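Local coordinates for protein NADPH-dependent aldehyde reductase YqhD (Escherichia coli, PDB 4QGS) that reduces a broad range of short-chain aldehydes to alcohols with NADPH, using a catalytic zinc ion in each subunit of a homodimer, at residues N201-D205 / D291-A297; D205-T210 / A259-E263; V211-V215 / L316-E320; Q224-A228 / L266-V271; T234-G239 / N254-A258. All blocks are in the same frame, centred on the assembly; numbering follows the deposited sequence.

Contact 1 of 5, residues N201-D205 / D291-A297; sequences NGVVD and DHAQTLA. With ZN (zinc ion), chain B.
D205 brings its carboxylate to the edge of the H292 imidazole, the two planes 78° apart, while L296 CD1 lies over one face, 3.6 Å above the H292 ring plane. The carboxylate and the ring cross at about a right angle and meet through the zinc ion: D205 OD1 and H292 NE2 each lie 2.1 Å from the metal. D205 OD1 and H292 NE2 are therefore close without any hydrogen bond between them. Two waters also bind the zinc, and H209 and H278 complete its protein ligands. The second flat pair, the amide of N201 and the carboxylate of D291, stands nearly perpendicular. N201 ND2 donates to D291 OD2 at 2.9 Å, with the acceptor close to the amide plane but the donor well above the carboxylate plane. A water receiving from Q294 NE2 and donating to N201 OD1 serves the other end of the amide, so both ends of this asparagine are used; D291 also forms a salt bridge with R197. Between these two polar sites the helices come close through a small residue. A293 CB lies 3.3 Å from N201 O and faces V204 CB, its small methyl letting the backbones approach, N201 CA to A293 CA 5.1 Å. CG1 of V204, anti to its backbone N (chi1 171°), lies against A293 O. The helix segments 201-205 and 292-297 cross at 49° with axes 8.6 Å apart, inside the all-helical metal-binding domain of the iron-containing alcohol dehydrogenases. Helix 276-288 packs against L296 and T295, and F345 of helix 330-347 touches V204 and A297.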
# COMPACT_ATOMS: atom_id res chain seq x y z
N ASN A 201 2.44 5.48 -10.28
CA ASN A 201 1.97 5.65 -8.90
C ASN A 201 2.43 4.50 -8.00
O ASN A 201 2.79 4.72 -6.83
CB ASN A 201 0.46 5.73 -8.82
CG ASN A 201 -0.09 7.05 -9.34
OD1 ASN A 201 0.66 8.02 -9.54
ND2 ASN A 201 -1.40 7.10 -9.55
N GLY A 202 2.39 3.28 -8.52
CA GLY A 202 2.81 2.12 -7.75
C GLY A 202 4.28 2.20 -7.38
O GLY A 202 4.67 1.84 -6.25
N VAL A 203 5.10 2.64 -8.33
CA VAL A 203 6.53 2.78 -8.07
C VAL A 203 6.78 3.84 -7.00
O VAL A 203 7.54 3.62 -6.06
CB VAL A 203 7.29 3.12 -9.36
CG1 VAL A 203 8.72 3.55 -9.04
CG2 VAL A 203 7.29 1.91 -10.29
N VAL A 204 6.12 4.98 -7.12
CA VAL A 204 6.28 6.04 -6.12
C VAL A 204 5.81 5.59 -4.74
O VAL A 204 6.49 5.82 -3.73
CB VAL A 204 5.52 7.31 -6.54
CG1 VAL A 204 5.52 8.33 -5.39
CG2 VAL A 204 6.18 7.92 -7.77
N ASP A 205 4.66 4.93 -4.68
CA ASP A 205 4.09 4.52 -3.40
C ASP A 205 5.02 3.50 -2.72
O ASP A 205 5.32 3.61 -1.52
CB ASP A 205 2.69 3.95 -3.59
CG ASP A 205 1.98 3.65 -2.26
OD1 ASP A 205 2.08 4.43 -1.28
OD2 ASP A 205 1.31 2.59 -2.22
N ASP A 291 -4.33 11.57 -6.65
CA ASP A 291 -3.93 10.17 -6.44
C ASP A 291 -3.08 10.05 -5.19
O ASP A 291 -2.29 10.95 -4.90
CB ASP A 291 -3.12 9.61 -7.63
CG ASP A 291 -3.92 9.52 -8.91
OD1 ASP A 291 -5.16 9.66 -8.86
OD2 ASP A 291 -3.30 9.30 -9.97
N HIS A 292 -3.22 8.94 -4.47
CA HIS A 292 -2.37 8.67 -3.29
C HIS A 292 -0.91 9.00 -3.55
O HIS A 292 -0.29 9.79 -2.81
CB HIS A 292 -2.53 7.21 -2.86
CG HIS A 292 -1.67 6.80 -1.69
ND1 HIS A 292 -1.67 7.48 -0.50
CD2 HIS A 292 -0.81 5.76 -1.55
CE1 HIS A 292 -0.83 6.88 0.34
NE2 HIS A 292 -0.29 5.84 -0.28
N ALA A 293 -0.35 8.42 -4.60
CA ALA A 293 1.08 8.57 -4.87
C ALA A 293 1.46 10.00 -5.24
O ALA A 293 2.58 10.44 -4.94
CB ALA A 293 1.52 7.62 -5.98
N GLN A 294 0.55 10.73 -5.89
CA GLN A 294 0.82 12.14 -6.21
C GLN A 294 0.99 12.94 -4.93
O GLN A 294 1.88 13.79 -4.83
CB GLN A 294 -0.32 12.73 -7.06
CG GLN A 294 -0.42 12.11 -8.44
CD GLN A 294 -1.70 12.51 -9.17
OE1 GLN A 294 -2.67 12.96 -8.56
NE2 GLN A 294 -1.70 12.33 -10.49
N THR A 295 0.16 12.66 -3.93
CA THR A 295 0.27 13.41 -2.68
C THR A 295 1.60 13.11 -1.98
O THR A 295 2.18 13.99 -1.32
CB THR A 295 -0.89 13.12 -1.71
OG1 THR A 295 -0.74 11.81 -1.16
CG2 THR A 295 -2.24 13.26 -2.44
N LEU A 296 2.09 11.88 -2.12
CA LEU A 296 3.38 11.51 -1.51
C LEU A 296 4.55 12.19 -2.21
O LEU A 296 5.52 12.61 -1.56
CB LEU A 296 3.57 9.98 -1.53
CG LEU A 296 2.45 9.14 -0.91
CD1 LEU A 296 2.77 7.63 -1.03
CD2 LEU A 296 2.17 9.51 0.54
N ALA A 297 4.49 12.26 -3.53
CA ALA A 297 5.56 12.87 -4.31
C ALA A 297 5.66 14.36 -4.00
O ALA A 297 6.75 14.94 -4.01
CB ALA A 297 5.32 12.66 -5.79
ZN ZN B . 0.95 4.35 0.53
O HOH W 1 -0.10 10.01 -11.04
O HOH W 2 -0.53 3.79 1.91
O HOH W 3 -0.12 2.72 -0.38

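Contact 2 of 5, residues D205-T210 / A259-E263; sequences DAFVHT and ATQAE. Unlike the reference sequence in segment 259-263: E263 (reference Leu). With ZN (zinc ion), chain B.
E263 stands its carboxylate almost upright over the ring of H209, the planes 81° apart, with OE1 over one face, 3.2 Å from H209 CG and not hydrogen-bonded. The histidine uses its edge for the metal, NE2 binding the zinc at 2.1 Å. H209 CG lies anti to the carbonyl carbon (chi1 -83°), which carries the ring toward the zinc and under the glutamate. E263 differs from the reference leucine; its bent chain brings a second carboxylate near D205, E263 OE1 to D205 OD2 4.0 Å. E263 OE2 also lies 2.9 Å from A259 O, consistent with a protonated glutamate or a strained fit. Away from the metal the helices meet through small alanines: A206 CB lies 3.8 Å from A259 CB, and A262 CB 3.3 Å from A206 O. T210 OG1 donates to that same A206 O at 2.9 Å, from the face opposite T210 N, and rests against the methyl of A262. Replacing T210 with a glycine would probably cost A206 O its second donor and open a gap beside A262. Helices 196-211 and 249-262 thus lie side by side, with I231 and L232 of helix 222-244 against T210, and helices 276-288 and 330-347 reaching V208.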
# COMPACT_ATOMS: atom_id res chain seq x y z
N ASP A 205 4.66 4.93 -4.68
CA ASP A 205 4.09 4.52 -3.40
C ASP A 205 5.02 3.50 -2.72
O ASP A 205 5.32 3.61 -1.52
CB ASP A 205 2.69 3.95 -3.59
CG ASP A 205 1.98 3.65 -2.26
OD1 ASP A 205 2.08 4.43 -1.28
OD2 ASP A 205 1.31 2.59 -2.22
N ALA A 206 5.50 2.53 -3.50
CA ALA A 206 6.47 1.57 -2.94
C ALA A 206 7.74 2.27 -2.42
O ALA A 206 8.25 1.95 -1.34
CB ALA A 206 6.84 0.52 -3.98
N PHE A 207 8.23 3.23 -3.19
CA PHE A 207 9.44 3.97 -2.84
C PHE A 207 9.22 4.69 -1.51
O PHE A 207 10.06 4.64 -0.60
CB PHE A 207 9.79 4.96 -3.96
CG PHE A 207 11.15 5.61 -3.83
CD1 PHE A 207 12.23 5.15 -4.58
CD2 PHE A 207 11.35 6.69 -2.98
CE1 PHE A 207 13.48 5.75 -4.49
CE2 PHE A 207 12.61 7.30 -2.88
CZ PHE A 207 13.66 6.83 -3.63
N VAL A 208 8.07 5.35 -1.40
CA VAL A 208 7.80 6.13 -0.20
C VAL A 208 7.51 5.23 1.00
O VAL A 208 7.99 5.52 2.09
CB VAL A 208 6.63 7.11 -0.44
CG1 VAL A 208 6.28 7.83 0.86
CG2 VAL A 208 7.03 8.10 -1.53
N HIS A 209 6.78 4.13 0.81
CA HIS A 209 6.59 3.20 1.93
C HIS A 209 7.94 2.76 2.49
O HIS A 209 8.10 2.61 3.70
CB HIS A 209 5.76 1.98 1.53
CG HIS A 209 4.28 2.22 1.57
ND1 HIS A 209 3.44 1.60 2.47
CD2 HIS A 209 3.50 3.06 0.84
CE1 HIS A 209 2.20 2.01 2.27
NE2 HIS A 209 2.21 2.90 1.29
N THR A 210 8.92 2.56 1.60
CA THR A 210 10.26 2.16 2.02
C THR A 210 10.93 3.27 2.82
O THR A 210 11.43 3.02 3.92
CB THR A 210 11.12 1.78 0.82
OG1 THR A 210 10.46 0.74 0.08
CG2 THR A 210 12.52 1.26 1.30
N ALA A 259 8.16 -3.98 -4.88
CA ALA A 259 7.02 -3.28 -4.30
C ALA A 259 6.39 -4.13 -3.20
O ALA A 259 5.95 -3.62 -2.17
CB ALA A 259 5.99 -2.93 -5.40
N THR A 260 6.37 -5.44 -3.41
CA THR A 260 5.83 -6.33 -2.41
C THR A 260 6.65 -6.26 -1.13
O THR A 260 6.10 -6.23 -0.05
CB THR A 260 5.78 -7.78 -2.92
OG1 THR A 260 4.86 -7.84 -4.02
CG2 THR A 260 5.29 -8.72 -1.84
N GLN A 261 7.98 -6.18 -1.26
CA GLN A 261 8.81 -6.06 -0.06
C GLN A 261 8.62 -4.69 0.61
O GLN A 261 8.63 -4.60 1.84
CB GLN A 261 10.28 -6.31 -0.40
CG GLN A 261 10.52 -7.74 -0.88
CD GLN A 261 10.15 -8.75 0.19
OE1 GLN A 261 10.54 -8.62 1.34
NE2 GLN A 261 9.37 -9.75 -0.18
N ALA A 262 8.42 -3.65 -0.18
CA ALA A 262 8.20 -2.31 0.37
C ALA A 262 6.95 -2.27 1.25
O ALA A 262 6.88 -1.52 2.23
CB ALA A 262 8.11 -1.27 -0.75
N GLU A 263 5.97 -3.10 0.92
CA GLU A 263 4.72 -3.17 1.69
C GLU A 263 4.64 -4.30 2.75
O GLU A 263 3.58 -4.52 3.30
CB GLU A 263 3.57 -3.36 0.70
CG GLU A 263 2.79 -2.12 0.35
CD GLU A 263 3.43 -1.34 -0.77
OE1 GLU A 263 3.70 -0.14 -0.58
OE2 GLU A 263 3.65 -1.93 -1.85
ZN ZN B . 0.95 4.35 0.53
O HOH W 2 -0.53 3.79 1.91
O HOH W 3 -0.12 2.72 -0.38

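Contact 3 of 5, residues V211-V215 / L316-E320; sequences VEQYV and LQYAE
The tip of Y214 makes the tight part of this contact: its OH lies 3.6 Å from Q317 CG and 3.6 Å from Y318 N. CE2 of Y214 approaches Y318 CB at 3.9 Å and lies at the edge of the Y318 ring, near its plane, while Y318 CD1 is likewise in the plane of the Y214 ring, so the rings meet rim to rim without stacking. With CG anti to the backbone N (chi1 164°), the Y214 side chain extends from the loop toward helix 312-323. Two valines form the loose part: V215 CG2 is 4.2 Å from Y318 CD1, and V211 CG1 is 4.3 Å from Y318 CE1. Q317 makes the partly exposed border, its amide plane turned 85° from the Y214 ring. E229 OE2, on helix 222-244, is hydrogen-bonded by both Y214 OH and Q317 NE2, whereas Y318 OH pairs with T341 and W323. Exchanging Y214 for an alanine would probably open a gap beside Y318 CB and deprive E229 of a hydroxyl partner. Tyrosine suits both places because its ring fills apolar space while its hydroxyl reaches a polar neighbour. No hydrogen bond passes directly between 211-215 and 316-320; their polar ends join indirectly, through one shared carboxylate.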
# COMPACT_ATOMS: atom_id res chain seq x y z
N VAL A 211 10.94 4.50 2.31
CA VAL A 211 11.67 5.55 3.05
C VAL A 211 10.94 6.01 4.31
O VAL A 211 11.56 6.62 5.19
CB VAL A 211 11.97 6.80 2.17
CG1 VAL A 211 12.84 6.42 0.97
CG2 VAL A 211 10.67 7.47 1.72
N GLU A 212 9.65 5.71 4.43
CA GLU A 212 8.91 5.98 5.67
C GLU A 212 9.48 5.17 6.82
O GLU A 212 9.28 5.50 7.99
CB GLU A 212 7.43 5.66 5.52
CG GLU A 212 6.66 6.57 4.56
CD GLU A 212 6.16 7.87 5.19
OE1 GLU A 212 6.84 8.45 6.07
OE2 GLU A 212 5.05 8.31 4.80
N GLN A 213 10.17 4.09 6.46
CA GLN A 213 10.71 3.14 7.43
C GLN A 213 12.24 3.10 7.44
O GLN A 213 12.85 2.24 8.10
CB GLN A 213 10.16 1.74 7.15
CG GLN A 213 8.62 1.67 7.15
CD GLN A 213 8.10 0.33 6.67
OE1 GLN A 213 7.99 -0.62 7.45
NE2 GLN A 213 7.75 0.25 5.39
N TYR A 214 12.86 4.01 6.71
CA TYR A 214 14.31 3.97 6.54
C TYR A 214 14.96 5.35 6.68
O TYR A 214 15.99 5.48 7.33
CB TYR A 214 14.66 3.33 5.18
CG TYR A 214 16.09 3.56 4.73
CD1 TYR A 214 17.16 2.93 5.37
CD2 TYR A 214 16.37 4.42 3.66
CE1 TYR A 214 18.46 3.15 4.95
CE2 TYR A 214 17.67 4.64 3.24
CZ TYR A 214 18.71 4.01 3.90
OH TYR A 214 20.00 4.23 3.49
N VAL A 215 14.37 6.38 6.09
CA VAL A 215 14.96 7.70 6.21
C VAL A 215 14.40 8.34 7.48
O VAL A 215 13.48 9.16 7.46
CB VAL A 215 14.71 8.58 4.98
CG1 VAL A 215 15.46 9.90 5.12
CG2 VAL A 215 15.19 7.83 3.74
N LEU A 316 21.95 11.32 4.84
CA LEU A 316 23.29 11.18 4.29
C LEU A 316 23.59 9.73 3.90
O LEU A 316 24.27 9.46 2.90
CB LEU A 316 24.34 11.66 5.31
CG LEU A 316 24.32 13.17 5.56
CD1 LEU A 316 25.16 13.50 6.80
CD2 LEU A 316 24.84 13.91 4.36
N GLN A 317 23.08 8.79 4.69
CA GLN A 317 23.26 7.37 4.36
C GLN A 317 22.52 7.04 3.07
O GLN A 317 23.03 6.35 2.20
CB GLN A 317 22.79 6.47 5.51
CG GLN A 317 23.05 4.97 5.25
CD GLN A 317 22.85 4.11 6.48
OE1 GLN A 317 22.94 4.58 7.61
NE2 GLN A 317 22.56 2.82 6.27
N TYR A 318 21.29 7.55 2.97
CA TYR A 318 20.47 7.39 1.78
C TYR A 318 21.18 7.97 0.56
O TYR A 318 21.24 7.33 -0.49
CB TYR A 318 19.11 8.06 2.02
CG TYR A 318 18.21 8.30 0.83
CD1 TYR A 318 17.49 7.27 0.26
CD2 TYR A 318 18.03 9.58 0.33
CE1 TYR A 318 16.62 7.49 -0.82
CE2 TYR A 318 17.16 9.83 -0.75
CZ TYR A 318 16.47 8.77 -1.32
OH TYR A 318 15.61 8.99 -2.37
N ALA A 319 21.76 9.15 0.72
CA ALA A 319 22.43 9.83 -0.39
C ALA A 319 23.59 9.00 -0.91
O ALA A 319 23.77 8.85 -2.11
CB ALA A 319 22.91 11.19 0.03
N GLU A 320 24.38 8.45 0.01
CA GLU A 320 25.53 7.63 -0.36
C GLU A 320 25.13 6.25 -0.90
O GLU A 320 25.57 5.84 -1.98
CB GLU A 320 26.45 7.48 0.86
CG GLU A 320 27.72 6.71 0.58
CD GLU A 320 28.68 6.77 1.76
OE1 GLU A 320 28.93 7.88 2.27
OE2 GLU A 320 29.16 5.71 2.19

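Contact 4 of 5, residues Q224-A228 / L266-V271; sequences QDRFA and LIGAGV
Q224 reaches the loop because CG lies anti to the carbonyl carbon (chi1 -68°) and the chain then bends at chi2 (92°), swinging its amide over to A269. NE2 donates to A269 O at 2.8 Å with an almost straight N-H...O angle of 179°; the oxygen lies in the amide plane, and the donor stands nearly in line with the carbonyl bond. A269 belongs to the type II beta turn from G268 to V271, where G270 has the positive phi that glycine readily adopts. The aliphatic part of Q224 is used as well: its CB packs 3.8 Å from V271 CG1, and its CG lies 3.8 Å from L266 O. One turn along helix 222-244, F227 presents the edge of its ring to L266, whose CD2 lies in the ring plane 3.7 Å from F227 CE2. I267 sets its CG2 methyl beside the helix backbone, 3.8 Å from F227 CB and from A228 N, where the small alanine allows it close. The loop between helices 249-262 and 276-288 thus rests on the early part of helix 222-244 largely by apolar contact, with one strong, directional bond from a neutral amide fixing the turn at A269 without adding a charge.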
# COMPACT_ATOMS: atom_id res chain seq x y z
N GLN A 224 18.04 -4.35 8.07
CA GLN A 224 16.90 -3.50 7.70
C GLN A 224 17.32 -2.37 6.77
O GLN A 224 16.62 -2.09 5.77
CB GLN A 224 16.22 -2.94 8.96
CG GLN A 224 15.52 -3.99 9.80
CD GLN A 224 16.42 -4.56 10.91
OE1 GLN A 224 17.62 -4.77 10.72
NE2 GLN A 224 15.82 -4.80 12.08
N ASP A 225 18.43 -1.72 7.09
CA ASP A 225 18.97 -0.67 6.23
C ASP A 225 19.37 -1.19 4.86
O ASP A 225 19.01 -0.60 3.84
CB ASP A 225 20.18 0.03 6.88
CG ASP A 225 19.79 1.00 7.99
OD1 ASP A 225 18.62 1.45 8.04
OD2 ASP A 225 20.68 1.32 8.81
N ARG A 226 20.13 -2.29 4.82
CA ARG A 226 20.55 -2.84 3.53
C ARG A 226 19.35 -3.25 2.68
O ARG A 226 19.37 -3.09 1.46
CB ARG A 226 21.48 -4.05 3.71
CG ARG A 226 22.88 -3.73 4.20
CD ARG A 226 23.68 -2.87 3.22
NE ARG A 226 25.07 -2.69 3.69
CZ ARG A 226 26.01 -2.01 3.04
NH1 ARG A 226 25.74 -1.45 1.86
NH2 ARG A 226 27.23 -1.91 3.57
N PHE A 227 18.33 -3.83 3.31
CA PHE A 227 17.21 -4.35 2.53
C PHE A 227 16.39 -3.18 1.98
O PHE A 227 15.98 -3.20 0.81
CB PHE A 227 16.33 -5.27 3.38
CG PHE A 227 16.91 -6.66 3.58
CD1 PHE A 227 18.23 -6.94 3.30
CD2 PHE A 227 16.09 -7.68 4.04
CE1 PHE A 227 18.74 -8.23 3.48
CE2 PHE A 227 16.59 -8.97 4.22
CZ PHE A 227 17.91 -9.24 3.94
N ALA A 228 16.18 -2.16 2.81
CA ALA A 228 15.51 -0.93 2.37
C ALA A 228 16.27 -0.30 1.21
O ALA A 228 15.68 0.02 0.18
CB ALA A 228 15.38 0.05 3.54
N LEU A 266 9.52 -6.97 6.86
CA LEU A 266 10.92 -7.15 7.23
C LEU A 266 11.65 -5.81 7.37
O LEU A 266 12.37 -5.60 8.34
CB LEU A 266 11.61 -8.03 6.19
CG LEU A 266 12.93 -8.75 6.50
CD1 LEU A 266 12.92 -9.36 7.88
CD2 LEU A 266 13.17 -9.82 5.44
N ILE A 267 11.45 -4.88 6.44
CA ILE A 267 12.25 -3.65 6.51
C ILE A 267 11.84 -2.71 7.65
O ILE A 267 12.61 -1.84 8.03
CB ILE A 267 12.21 -2.88 5.19
CG1 ILE A 267 10.76 -2.63 4.76
CG2 ILE A 267 12.97 -3.64 4.12
CD1 ILE A 267 10.64 -1.56 3.71
N GLY A 268 10.64 -2.89 8.18
CA GLY A 268 10.16 -2.02 9.25
C GLY A 268 10.31 -2.63 10.64
O GLY A 268 10.10 -1.94 11.63
N ALA A 269 10.66 -3.91 10.70
CA ALA A 269 10.71 -4.60 11.99
C ALA A 269 11.90 -4.11 12.79
O ALA A 269 13.05 -4.28 12.38
CB ALA A 269 10.79 -6.11 11.79
N GLY A 270 11.61 -3.48 13.93
CA GLY A 270 12.64 -3.05 14.86
C GLY A 270 13.33 -1.73 14.56
O GLY A 270 14.40 -1.46 15.11
N VAL A 271 12.73 -0.91 13.69
CA VAL A 271 13.31 0.37 13.34
C VAL A 271 12.28 1.49 13.47
O VAL A 271 11.07 1.23 13.44
CB VAL A 271 13.89 0.36 11.91
CG1 VAL A 271 15.05 -0.65 11.82
CG2 VAL A 271 12.82 0.02 10.91

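Contact 5 of 5, residues T234-G239 / N254-A258; sequences TLIEDG and NVMWA
Apolar contacts carry most of this helix pair. A258 CB is met by two methyls, L235 CD2 and T234 CG2, each at 4.0 Å; alanine fits because these branches occupy the space a longer side chain would take. At the other end V255 CG2 lies 3.6 Å from D238 O and 4.0 Å from G239 N, packing a beta-branched side chain against helix backbone. The placement follows from V255 CG1 being anti to the backbone N (chi1 172°), which turns CG2 to the neighbouring helix. A side chain at G239 would run into L235 O of the preceding turn, so glycine suits that position. The two segments belong to helices 222-244 and 249-262, which follow each other in the chain and run antiparallel as a helical hairpin in the C-terminal domain of this dehydrogenase family; the axes of segments 234-239 and 254-258 are 9.5 Å apart, at 153°. One polar pair joins the segments, the exposed N254 to the buried D238. N254 ND2 donates to D238 OD2 at 3.1 Å, a weak bond bent to 133°. The stronger partner of D238 is K241, which forms a salt bridge with OD1, and T234 OG1 bonds back to G230 O within its own helix.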
# COMPACT_ATOMS: atom_id res chain seq x y z
N THR A 234 16.55 -0.95 -6.56
CA THR A 234 15.83 -1.73 -7.55
C THR A 234 14.72 -0.91 -8.22
O THR A 234 14.53 -0.96 -9.42
CB THR A 234 15.22 -3.00 -6.92
OG1 THR A 234 16.30 -3.80 -6.37
CG2 THR A 234 14.48 -3.82 -7.96
N LEU A 235 13.99 -0.15 -7.42
CA LEU A 235 12.91 0.69 -7.96
C LEU A 235 13.48 1.79 -8.85
O LEU A 235 12.88 2.14 -9.88
CB LEU A 235 12.07 1.28 -6.82
CG LEU A 235 11.20 0.30 -6.03
CD1 LEU A 235 10.56 0.98 -4.81
CD2 LEU A 235 10.12 -0.34 -6.92
N ILE A 236 14.62 2.35 -8.47
CA ILE A 236 15.22 3.42 -9.28
C ILE A 236 15.73 2.87 -10.60
O ILE A 236 15.58 3.50 -11.66
CB ILE A 236 16.36 4.13 -8.51
CG1 ILE A 236 15.76 4.97 -7.39
CG2 ILE A 236 17.19 4.99 -9.45
CD1 ILE A 236 16.75 5.33 -6.29
N GLU A 237 16.28 1.66 -10.57
CA GLU A 237 16.80 1.06 -11.80
C GLU A 237 15.69 0.59 -12.73
O GLU A 237 15.69 0.92 -13.92
CB GLU A 237 17.74 -0.11 -11.50
CG GLU A 237 18.34 -0.68 -12.79
CD GLU A 237 19.58 -1.53 -12.54
OE1 GLU A 237 19.91 -1.78 -11.36
OE2 GLU A 237 20.22 -1.94 -13.54
N ASP A 238 14.74 -0.18 -12.21
CA ASP A 238 13.76 -0.85 -13.09
C ASP A 238 12.39 -0.17 -13.13
O ASP A 238 11.58 -0.45 -14.01
CB ASP A 238 13.60 -2.32 -12.69
CG ASP A 238 14.69 -3.21 -13.29
OD1 ASP A 238 15.66 -2.67 -13.86
OD2 ASP A 238 14.56 -4.44 -13.19
N GLY A 239 12.12 0.72 -12.17
CA GLY A 239 10.86 1.45 -12.18
C GLY A 239 10.63 2.23 -13.47
O GLY A 239 9.58 2.10 -14.09
N ASN A 254 10.80 -7.61 -11.34
CA ASN A 254 11.60 -6.93 -10.32
C ASN A 254 10.79 -5.83 -9.65
O ASN A 254 10.89 -5.64 -8.44
CB ASN A 254 12.87 -6.33 -10.92
CG ASN A 254 13.98 -7.35 -11.03
OD1 ASN A 254 14.25 -8.09 -10.08
ND2 ASN A 254 14.64 -7.39 -12.18
N VAL A 255 9.98 -5.11 -10.41
CA VAL A 255 9.22 -4.02 -9.80
C VAL A 255 8.13 -4.59 -8.88
O VAL A 255 7.94 -4.11 -7.76
CB VAL A 255 8.61 -3.09 -10.87
CG1 VAL A 255 7.66 -2.09 -10.22
CG2 VAL A 255 9.73 -2.39 -11.59
N MET A 256 7.46 -5.65 -9.31
CA MET A 256 6.40 -6.25 -8.52
C MET A 256 6.94 -6.83 -7.21
O MET A 256 6.32 -6.68 -6.15
CB MET A 256 5.69 -7.35 -9.31
CG MET A 256 4.42 -7.84 -8.66
SD MET A 256 3.63 -9.14 -9.66
CE MET A 256 1.94 -9.00 -9.11
N TRP A 257 8.09 -7.48 -7.28
CA TRP A 257 8.66 -8.13 -6.10
C TRP A 257 9.25 -7.09 -5.16
O TRP A 257 9.08 -7.19 -3.94
CB TRP A 257 9.72 -9.17 -6.50
CG TRP A 257 10.17 -10.12 -5.37
CD1 TRP A 257 11.45 -10.52 -5.11
CD2 TRP A 257 9.34 -10.78 -4.40
NE1 TRP A 257 11.47 -11.38 -4.03
CE2 TRP A 257 10.18 -11.55 -3.58
CE3 TRP A 257 7.96 -10.78 -4.14
CZ2 TRP A 257 9.70 -12.32 -2.52
CZ3 TRP A 257 7.48 -11.55 -3.10
CH2 TRP A 257 8.35 -12.32 -2.30
N ALA A 258 9.91 -6.09 -5.71
CA ALA A 258 10.39 -4.97 -4.89
C ALA A 258 9.25 -4.27 -4.16
O ALA A 258 9.36 -3.97 -2.97
CB ALA A 258 11.17 -3.97 -5.75

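Contacts 1 and 2 share D205 and together supply three of the four protein ligands of the zinc; their centres are 11 Å apart, and L296 CB of contact 1 packs 3.9 Å from V208 CG2 of contact 2. Contact 5, centred 10 Å from contact 2, packs on the same helix 196-211, L235 CD1 lying 3.8 Å from A206 CB. Contacts 3 and 4 touch each other, with Y214 CD1 3.4 Å from D225 OD1. The side chain of V211 lies about 10 Å from the zinc, those of I267 and L235 about 12 Å each. T210 CG2 of contact 2 lies 3.6 Å from A228 O of contact 4, so helix 222-244 touches helix 196-211 one residue from the zinc ligand H209.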